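Local coordinates for prohead core protein protease (Enterobacteria phage T4, PDB 5JBL) that cleaves prohead proteins as a serine protease of the inner core, activated by its own cleavage once the prohead of phage T4 is assembled, at residues L26-G31 with R74-R79; G34-G39 with P55-E60. The protein carries 3 engineered substitutions. All blocks are in the same frame, centred on the assembly; numbering follows the deposited sequence.

In the fold
The two contacts lie on opposite sides of the chain's centre, with their own centres about 24 Å apart. Interaction 1 is buried and rests mainly on side chains: a carboxylate shared by a tyrosine and an arginine, and an aromatic pair, with two waters linking side chains to the backbone of residues 26-31. It joins residues 26-31, next to the active-site positions, to strand 74-75 and the turn that leads from it into helix 78-93. Interaction 2 is nearer the surface and is mainly backbone pairing between neighbouring antiparallel strands. The contacts belong to different sheets, strands 24-29 and 74-75 to the mixed one and strands 35-38 and 53-65 to the antiparallel one.

Interaction 1: L26-G31 with R74-R79; sequences LIETWG and RLYPKR
Glu28 OE2 takes two bonds from residues 74-79. Tyr76 OH donates to it at 2.5 Å, and Arg74 NH1 forms a salt bridge with it at 2.9 Å. The donors come from opposite faces of the carboxylate, both tilted out of its plane. The carboxylate stands nearly upright to the guanidinium, with planes 79° apart. A bend at chi2, -67°, helps turn it toward both donors. Glu28 OE1 is held by Asn70 and Asn72, which probably favours the charged form.

Water adds two bridges. One water donates to Leu26 O and Tyr76 OH. Another accepts from Ile27 N and Arg74 NH1.

The aromatic pair is offset edge-to-face, the Trp30 edge toward the Tyr76 face, with Trp30 CH2 3.9 Å from Tyr76 CD1. Leu26 CD2 sits over one guanidinium face of Arg74, 3.8 Å from CZ.

The inferred autolysis site is the bond between Glu28 and Thr29. Ile27 lies beside Ala104 and Ala159, active-site residues replaced by alanine in this engineered protein, consistent with the N-terminus blocking the catalytic centre. Trp30 NE1 bonds Ser160. Strand 24-29 pairs antiparallel with strand 157-168, and strand 74-75 parallel with strand 174-176. Phe180 packs edge-to-face with Tyr76, just before helix 78-93.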
ATOM      1  N   LEU C  26     -28.069  -6.055  -0.809  1.00 20.26           N
ATOM      2  CA  LEU C  26     -28.698  -5.137   0.140  1.00 17.50           C
ATOM      3  C   LEU C  26     -27.649  -4.759   1.183  1.00 20.52           C
ATOM      4  O   LEU C  26     -27.197  -5.618   1.952  1.00 20.60           O
ATOM      5  CB  LEU C  26     -29.921  -5.788   0.788  1.00 17.05           C
ATOM      6  CG  LEU C  26     -31.052  -6.196  -0.145  1.00 23.84           C
ATOM      7  CD1 LEU C  26     -32.094  -7.075   0.584  1.00 20.01           C
ATOM      8  CD2 LEU C  26     -31.695  -4.952  -0.770  1.00 22.39           C
ATOM      9  N   ILE C  27     -27.251  -3.486   1.192  1.00 18.79           N
ATOM     10  CA  ILE C  27     -26.301  -2.943   2.160  1.00 17.37           C
ATOM     11  C   ILE C  27     -27.052  -1.998   3.084  1.00 17.77           C
ATOM     12  O   ILE C  27     -27.740  -1.089   2.617  1.00 22.34           O
ATOM     13  CB  ILE C  27     -25.149  -2.199   1.461  1.00 22.32           C
ATOM     14  CG1 ILE C  27     -24.399  -3.150   0.528  1.00 25.27           C
ATOM     15  CG2 ILE C  27     -24.198  -1.578   2.501  1.00 28.65           C
ATOM     16  CD1 ILE C  27     -23.147  -2.536  -0.070  1.00 33.58           C
ATOM     17  N   GLU C  28     -26.901  -2.190   4.392  1.00 17.44           N
ATOM     18  CA  GLU C  28     -27.606  -1.359   5.357  1.00 19.40           C
ATOM     19  C   GLU C  28     -26.608  -0.735   6.311  1.00 23.86           C
ATOM     20  O   GLU C  28     -25.615  -1.365   6.664  1.00 23.69           O
ATOM     21  CB  GLU C  28     -28.618  -2.168   6.161  1.00 21.02           C
ATOM     22  CG  GLU C  28     -29.416  -3.178   5.355  1.00 19.88           C
ATOM     23  CD  GLU C  28     -30.366  -2.546   4.348  1.00 26.38           C
ATOM     24  OE1 GLU C  28     -30.653  -1.331   4.447  1.00 27.88           O
ATOM     25  OE2 GLU C  28     -30.826  -3.273   3.442  1.00 24.67           O
ATOM     26  N   THR C  29     -26.865   0.503   6.718  1.00 19.83           N
ATOM     27  CA  THR C  29     -26.153   1.099   7.837  1.00 18.96           C
ATOM     28  C   THR C  29     -27.050   1.062   9.071  1.00 20.83           C
ATOM     29  O   THR C  29     -28.269   1.234   8.976  1.00 21.05           O
ATOM     30  CB  THR C  29     -25.724   2.532   7.517  1.00 26.70           C
ATOM     31  OG1 THR C  29     -26.882   3.301   7.157  1.00 28.00           O
ATOM     32  CG2 THR C  29     -24.743   2.532   6.372  1.00 29.61           C
ATOM     33  N   TRP C  30     -26.445   0.797  10.226  1.00 21.82           N
ATOM     34  CA  TRP C  30     -27.206   0.596  11.452  1.00 22.52           C
ATOM     35  C   TRP C  30     -26.748   1.484  12.608  1.00 27.44           C
ATOM     36  O   TRP C  30     -27.155   1.242  13.747  1.00 27.10           O
ATOM     37  CB  TRP C  30     -27.131  -0.867  11.889  1.00 19.20           C
ATOM     38  CG  TRP C  30     -27.674  -1.846  10.906  1.00 18.65           C
ATOM     39  CD1 TRP C  30     -26.949  -2.700  10.116  1.00 21.07           C
ATOM     40  CD2 TRP C  30     -29.054  -2.114  10.625  1.00 18.35           C
ATOM     41  NE1 TRP C  30     -27.800  -3.478   9.354  1.00 17.02           N
ATOM     42  CE2 TRP C  30     -29.093  -3.134   9.644  1.00 17.45           C
ATOM     43  CE3 TRP C  30     -30.265  -1.562  11.075  1.00 18.80           C
ATOM     44  CZ2 TRP C  30     -30.289  -3.633   9.131  1.00 15.57           C
ATOM     45  CZ3 TRP C  30     -31.449  -2.057  10.560  1.00 22.08           C
ATOM     46  CH2 TRP C  30     -31.451  -3.082   9.590  1.00 20.05           C
ATOM     47  N   GLY C  31     -25.906   2.477  12.365  1.00 29.51           N
ATOM     48  CA  GLY C  31     -25.520   3.400  13.416  1.00 22.54           C
ATOM     49  C   GLY C  31     -24.246   2.996  14.119  1.00 14.74           C
ATOM     50  O   GLY C  31     -23.478   2.147  13.662  1.00 14.25           O
ATOM     51  N   ARG C  74     -35.849   0.700   4.577  1.00 30.98           N
ATOM     52  CA  ARG C  74     -36.130  -0.726   4.485  1.00 27.04           C
ATOM     53  C   ARG C  74     -36.450  -1.282   5.863  1.00 23.63           C
ATOM     54  O   ARG C  74     -35.839  -0.885   6.858  1.00 28.54           O
ATOM     55  CB  ARG C  74     -34.934  -1.484   3.900  1.00 28.59           C
ATOM     56  CG  ARG C  74     -34.634  -1.098   2.487  1.00 27.62           C
ATOM     57  CD  ARG C  74     -33.268  -1.585   2.100  1.00 24.58           C
ATOM     58  NE  ARG C  74     -32.927  -1.144   0.757  1.00 30.12           N
ATOM     59  CZ  ARG C  74     -31.712  -1.237   0.232  1.00 32.10           C
ATOM     60  NH1 ARG C  74     -30.720  -1.751   0.947  1.00 30.13           N
ATOM     61  NH2 ARG C  74     -31.500  -0.821  -1.013  1.00 33.92           N
ATOM     62  N   LEU C  75     -37.385  -2.221   5.912  1.00 23.14           N
ATOM     63  CA  LEU C  75     -37.764  -2.878   7.151  1.00 25.56           C
ATOM     64  C   LEU C  75     -37.490  -4.366   7.004  1.00 23.79           C
ATOM     65  O   LEU C  75     -37.928  -4.984   6.024  1.00 26.11           O
ATOM     66  CB  LEU C  75     -39.247  -2.629   7.470  1.00 28.74           C
ATOM     67  CG  LEU C  75     -39.813  -3.190   8.782  1.00 29.79           C
ATOM     68  CD1 LEU C  75     -40.907  -2.277   9.298  1.00 26.59           C
ATOM     69  CD2 LEU C  75     -40.365  -4.603   8.618  1.00 29.86           C
ATOM     70  N   TYR C  76     -36.791  -4.944   7.995  1.00 22.47           N
ATOM     71  CA  TYR C  76     -36.533  -6.375   8.020  1.00 20.29           C
ATOM     72  C   TYR C  76     -37.520  -7.044   8.968  1.00 21.60           C
ATOM     73  O   TYR C  76     -37.425  -6.834  10.183  1.00 22.89           O
ATOM     74  CB  TYR C  76     -35.095  -6.656   8.463  1.00 23.39           C
ATOM     75  CG  TYR C  76     -34.057  -6.333   7.419  1.00 22.75           C
ATOM     76  CD1 TYR C  76     -33.765  -5.016   7.082  1.00 20.17           C
ATOM     77  CD2 TYR C  76     -33.371  -7.346   6.766  1.00 21.82           C
ATOM     78  CE1 TYR C  76     -32.825  -4.718   6.110  1.00 18.79           C
ATOM     79  CE2 TYR C  76     -32.436  -7.063   5.809  1.00 20.06           C
ATOM     80  CZ  TYR C  76     -32.159  -5.756   5.487  1.00 23.28           C
ATOM     81  OH  TYR C  76     -31.219  -5.517   4.518  1.00 24.41           O
ATOM     82  N   PRO C  77     -38.477  -7.836   8.484  1.00 23.28           N
ATOM     83  CA  PRO C  77     -39.399  -8.522   9.406  1.00 29.01           C
ATOM     84  C   PRO C  77     -38.652  -9.475  10.331  1.00 26.79           C
ATOM     85  O   PRO C  77     -37.645 -10.079   9.949  1.00 26.86           O
ATOM     86  CB  PRO C  77     -40.351  -9.274   8.463  1.00 30.28           C
ATOM     87  CG  PRO C  77     -40.299  -8.487   7.161  1.00 24.99           C
ATOM     88  CD  PRO C  77     -38.858  -8.019   7.071  1.00 25.07           C
ATOM     89  N   LYS C  78     -39.164  -9.620  11.565  1.00 26.62           N
ATOM     90  CA  LYS C  78     -38.384 -10.316  12.590  1.00 28.50           C
ATOM     91  C   LYS C  78     -38.128 -11.775  12.222  1.00 28.12           C
ATOM     92  O   LYS C  78     -37.009 -12.279  12.397  1.00 29.91           O
ATOM     93  CB  LYS C  78     -39.067 -10.239  13.954  1.00 38.47           C
ATOM     94  CG  LYS C  78     -38.149 -10.803  15.038  1.00 44.18           C
ATOM     95  CD  LYS C  78     -38.568 -10.461  16.448  1.00 54.81           C
ATOM     96  CE  LYS C  78     -37.482 -10.857  17.436  1.00 57.50           C
ATOM     97  NZ  LYS C  78     -37.989 -10.845  18.835  1.00 63.09           N
ATOM     98  N   ARG C  79     -39.148 -12.469  11.719  1.00 32.56           N
ATOM     99  CA  ARG C  79     -38.987 -13.877  11.366  1.00 44.45           C
ATOM    100  C   ARG C  79     -37.926 -14.055  10.282  1.00 38.81           C
ATOM    101  O   ARG C  79     -37.145 -15.017  10.310  1.00 34.74           O
ATOM    102  CB  ARG C  79     -40.340 -14.441  10.921  1.00 49.91           C
ATOM    103  CG  ARG C  79     -40.407 -15.935  10.652  1.00 64.36           C
ATOM    104  CD  ARG C  79     -41.863 -16.362  10.415  1.00 74.62           C
ATOM    105  NE  ARG C  79     -41.967 -17.643   9.721  1.00 79.36           N
ATOM    106  CZ  ARG C  79     -43.114 -18.206   9.351  1.00 85.08           C
ATOM    107  NH1 ARG C  79     -44.269 -17.603   9.608  1.00 86.05           N
ATOM    108  NH2 ARG C  79     -43.107 -19.373   8.721  1.00 87.65           N
TER
HETATM  109  O   HOH W   1     -28.144  -6.123   4.689  1.00 20.73           O
HETATM  110  O   HOH W   2     -28.375  -1.481  -0.661  1.00 26.41           O

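Interaction 2: G34-G39 with P55-E60; sequences GEIIDG and PGLYIE
Ile36 and Leu57 lie side by side and point the same way, with Ile36 CG2 3.9 Å from Leu57 CD1. Asp38 meets the same leucine at an oblique angle. Its CB is 3.6 Å from Leu57 CD1, which the leucine's first torsion helps to place (chi1 175°, CG trans to the backbone N). The Asp38 carboxylate forms a salt bridge with Arg151. Ile59 shares this face, and helix 142-151 packs on it through Ala147 and Ile150.

Glu35, Ile37, Tyr58 and Glu60 occupy the other face. Ile37 CD1 approaches Glu60 CB at 4.2 Å as the two side chains cross at an angle. The Tyr58 ring leads away from strand 35-38, and its hydroxyl bonds Arg134 and Glu120.

Ile37 and Tyr58 form a hydrogen-bonded pair, with Ile37 N to Tyr58 O at 2.9 Å and Tyr58 N to Ile37 O at 2.7 Å. Glu60 N bonds Glu35 O with an N-H...O angle of 174°, while the return bond is weak. Gly39 N adds a bond to Gly56 O.

The N-to-C directions of strands 35-38 and 57-60 make an angle of 166°. This is regular antiparallel pairing, in a sheet that strand 128-135 continues beyond strand 53-65. Helix 142-151 lies in region 136-155, found experimentally to be involved in homomultimerization.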
ATOM      1  N   GLY C  34     -22.740   1.012  20.761  1.00 19.62           N
ATOM      2  CA  GLY C  34     -22.564   1.799  21.958  1.00 25.25           C
ATOM      3  C   GLY C  34     -21.366   1.477  22.817  1.00 29.26           C
ATOM      4  O   GLY C  34     -21.151   2.177  23.810  1.00 28.04           O
ATOM      5  N   GLU C  35     -20.567   0.463  22.482  1.00 21.65           N
ATOM      6  CA  GLU C  35     -19.452   0.066  23.339  1.00 20.80           C
ATOM      7  C   GLU C  35     -18.206  -0.189  22.510  1.00 19.29           C
ATOM      8  O   GLU C  35     -18.237  -0.950  21.539  1.00 26.35           O
ATOM      9  CB  GLU C  35     -19.772  -1.197  24.149  1.00 45.81           C
ATOM     10  CG  GLU C  35     -21.035  -1.110  24.983  1.00 63.97           C
ATOM     11  CD  GLU C  35     -20.983   0.001  26.013  1.00 76.31           C
ATOM     12  OE1 GLU C  35     -19.865   0.368  26.441  1.00 80.29           O
ATOM     13  OE2 GLU C  35     -22.063   0.511  26.392  1.00 78.57           O
ATOM     14  N   ILE C  36     -17.113   0.448  22.902  1.00 24.65           N
ATOM     15  CA  ILE C  36     -15.790   0.148  22.376  1.00 22.98           C
ATOM     16  C   ILE C  36     -14.914  -0.190  23.570  1.00 24.86           C
ATOM     17  O   ILE C  36     -14.817   0.608  24.509  1.00 21.68           O
ATOM     18  CB  ILE C  36     -15.217   1.325  21.578  1.00 31.19           C
ATOM     19  CG1 ILE C  36     -16.094   1.595  20.353  1.00 31.22           C
ATOM     20  CG2 ILE C  36     -13.740   1.076  21.261  1.00 23.99           C
ATOM     21  CD1 ILE C  36     -15.736   2.858  19.619  1.00 38.05           C
ATOM     22  N   ILE C  37     -14.312  -1.378  23.557  1.00 20.68           N
ATOM     23  CA  ILE C  37     -13.585  -1.901  24.712  1.00 28.36           C
ATOM     24  C   ILE C  37     -12.168  -2.249  24.276  1.00 21.60           C
ATOM     25  O   ILE C  37     -11.972  -3.164  23.470  1.00 22.59           O
ATOM     26  CB  ILE C  37     -14.286  -3.123  25.325  1.00 33.14           C
ATOM     27  CG1 ILE C  37     -15.735  -2.790  25.698  1.00 42.25           C
ATOM     28  CG2 ILE C  37     -13.555  -3.574  26.554  1.00 34.82           C
ATOM     29  CD1 ILE C  37     -16.759  -3.236  24.678  1.00 44.75           C
ATOM     30  N   ASP C  38     -11.188  -1.542  24.824  1.00 21.52           N
ATOM     31  CA  ASP C  38      -9.792  -1.681  24.435  1.00 29.88           C
ATOM     32  C   ASP C  38      -8.999  -2.298  25.573  1.00 32.99           C
ATOM     33  O   ASP C  38      -9.065  -1.818  26.708  1.00 33.75           O
ATOM     34  CB  ASP C  38      -9.201  -0.317  24.070  1.00 28.68           C
ATOM     35  CG  ASP C  38      -7.881  -0.419  23.319  1.00 30.35           C
ATOM     36  OD1 ASP C  38      -7.435  -1.540  22.965  1.00 29.30           O
ATOM     37  OD2 ASP C  38      -7.290   0.650  23.064  1.00 26.99           O
ATOM     38  N   GLY C  39      -8.240  -3.344  25.262  1.00 35.42           N
ATOM     39  CA  GLY C  39      -7.204  -3.830  26.151  1.00 33.07           C
ATOM     40  C   GLY C  39      -7.629  -4.802  27.228  1.00 38.80           C
ATOM     41  O   GLY C  39      -6.843  -5.056  28.150  1.00 44.75           O
ATOM     42  N   PRO C  55      -4.866  -9.427  25.063  1.00 39.89           N
ATOM     43  CA  PRO C  55      -5.723  -8.247  24.977  1.00 40.82           C
ATOM     44  C   PRO C  55      -6.314  -8.131  23.583  1.00 34.61           C
ATOM     45  O   PRO C  55      -5.847  -8.745  22.624  1.00 34.06           O
ATOM     46  CB  PRO C  55      -4.771  -7.081  25.269  1.00 42.79           C
ATOM     47  CG  PRO C  55      -3.478  -7.707  25.704  1.00 47.04           C
ATOM     48  CD  PRO C  55      -3.442  -9.066  25.100  1.00 40.31           C
ATOM     49  N   GLY C  56      -7.355  -7.320  23.479  1.00 26.10           N
ATOM     50  CA  GLY C  56      -7.977  -7.081  22.193  1.00 22.34           C
ATOM     51  C   GLY C  56      -8.789  -5.811  22.248  1.00 20.44           C
ATOM     52  O   GLY C  56      -9.137  -5.314  23.324  1.00 19.89           O
ATOM     53  N   LEU C  57      -9.088  -5.292  21.068  1.00 14.84           N
ATOM     54  CA  LEU C  57      -9.962  -4.144  20.900  1.00 14.87           C
ATOM     55  C   LEU C  57     -11.279  -4.660  20.356  1.00 17.82           C
ATOM     56  O   LEU C  57     -11.297  -5.311  19.305  1.00 13.74           O
ATOM     57  CB  LEU C  57      -9.335  -3.137  19.945  1.00 13.37           C
ATOM     58  CG  LEU C  57     -10.179  -1.931  19.560  1.00 16.85           C
ATOM     59  CD1 LEU C  57     -10.539  -1.104  20.774  1.00 21.81           C
ATOM     60  CD2 LEU C  57      -9.355  -1.109  18.575  1.00 21.51           C
ATOM     61  N   TYR C  58     -12.377  -4.369  21.055  1.00 16.83           N
ATOM     62  CA  TYR C  58     -13.679  -4.919  20.698  1.00 13.44           C
ATOM     63  C   TYR C  58     -14.702  -3.834  20.417  1.00 22.26           C
ATOM     64  O   TYR C  58     -14.749  -2.815  21.109  1.00 19.83           O
ATOM     65  CB  TYR C  58     -14.210  -5.826  21.809  1.00 16.54           C
ATOM     66  CG  TYR C  58     -13.496  -7.137  21.839  1.00 23.31           C
ATOM     67  CD1 TYR C  58     -14.004  -8.217  21.140  1.00 29.17           C
ATOM     68  CD2 TYR C  58     -12.291  -7.286  22.515  1.00 21.83           C
ATOM     69  CE1 TYR C  58     -13.364  -9.417  21.131  1.00 29.28           C
ATOM     70  CE2 TYR C  58     -11.631  -8.506  22.512  1.00 29.19           C
ATOM     71  CZ  TYR C  58     -12.186  -9.567  21.805  1.00 32.07           C
ATOM     72  OH  TYR C  58     -11.575 -10.795  21.761  1.00 39.85           O
ATOM     73  N   ILE C  59     -15.541  -4.077  19.409  1.00 16.41           N
ATOM     74  CA  ILE C  59     -16.729  -3.278  19.148  1.00 17.56           C
ATOM     75  C   ILE C  59     -17.933  -4.132  19.529  1.00 23.17           C
ATOM     76  O   ILE C  59     -18.066  -5.264  19.042  1.00 21.86           O
ATOM     77  CB  ILE C  59     -16.784  -2.837  17.678  1.00 20.31           C
ATOM     78  CG1 ILE C  59     -15.527  -2.025  17.345  1.00 19.50           C
ATOM     79  CG2 ILE C  59     -18.058  -2.034  17.418  1.00 17.92           C
ATOM     80  CD1 ILE C  59     -15.306  -1.811  15.868  1.00 24.04           C
ATOM     81  N   GLU C  60     -18.796  -3.607  20.409  1.00 18.89           N
ATOM     82  CA  GLU C  60     -19.947  -4.374  20.882  1.00 25.27           C
ATOM     83  C   GLU C  60     -21.197  -3.502  20.918  1.00 25.90           C
ATOM     84  O   GLU C  60     -21.171  -2.383  21.450  1.00 23.94           O
ATOM     85  CB  GLU C  60     -19.678  -4.973  22.272  1.00 28.85           C
ATOM     86  CG  GLU C  60     -20.744  -5.955  22.740  1.00 36.99           C
ATOM     87  CD  GLU C  60     -20.476  -6.507  24.138  1.00 52.15           C
ATOM     88  OE1 GLU C  60     -21.364  -6.362  25.008  1.00 61.62           O
ATOM     89  OE2 GLU C  60     -19.387  -7.083  24.373  1.00 47.81           O
TER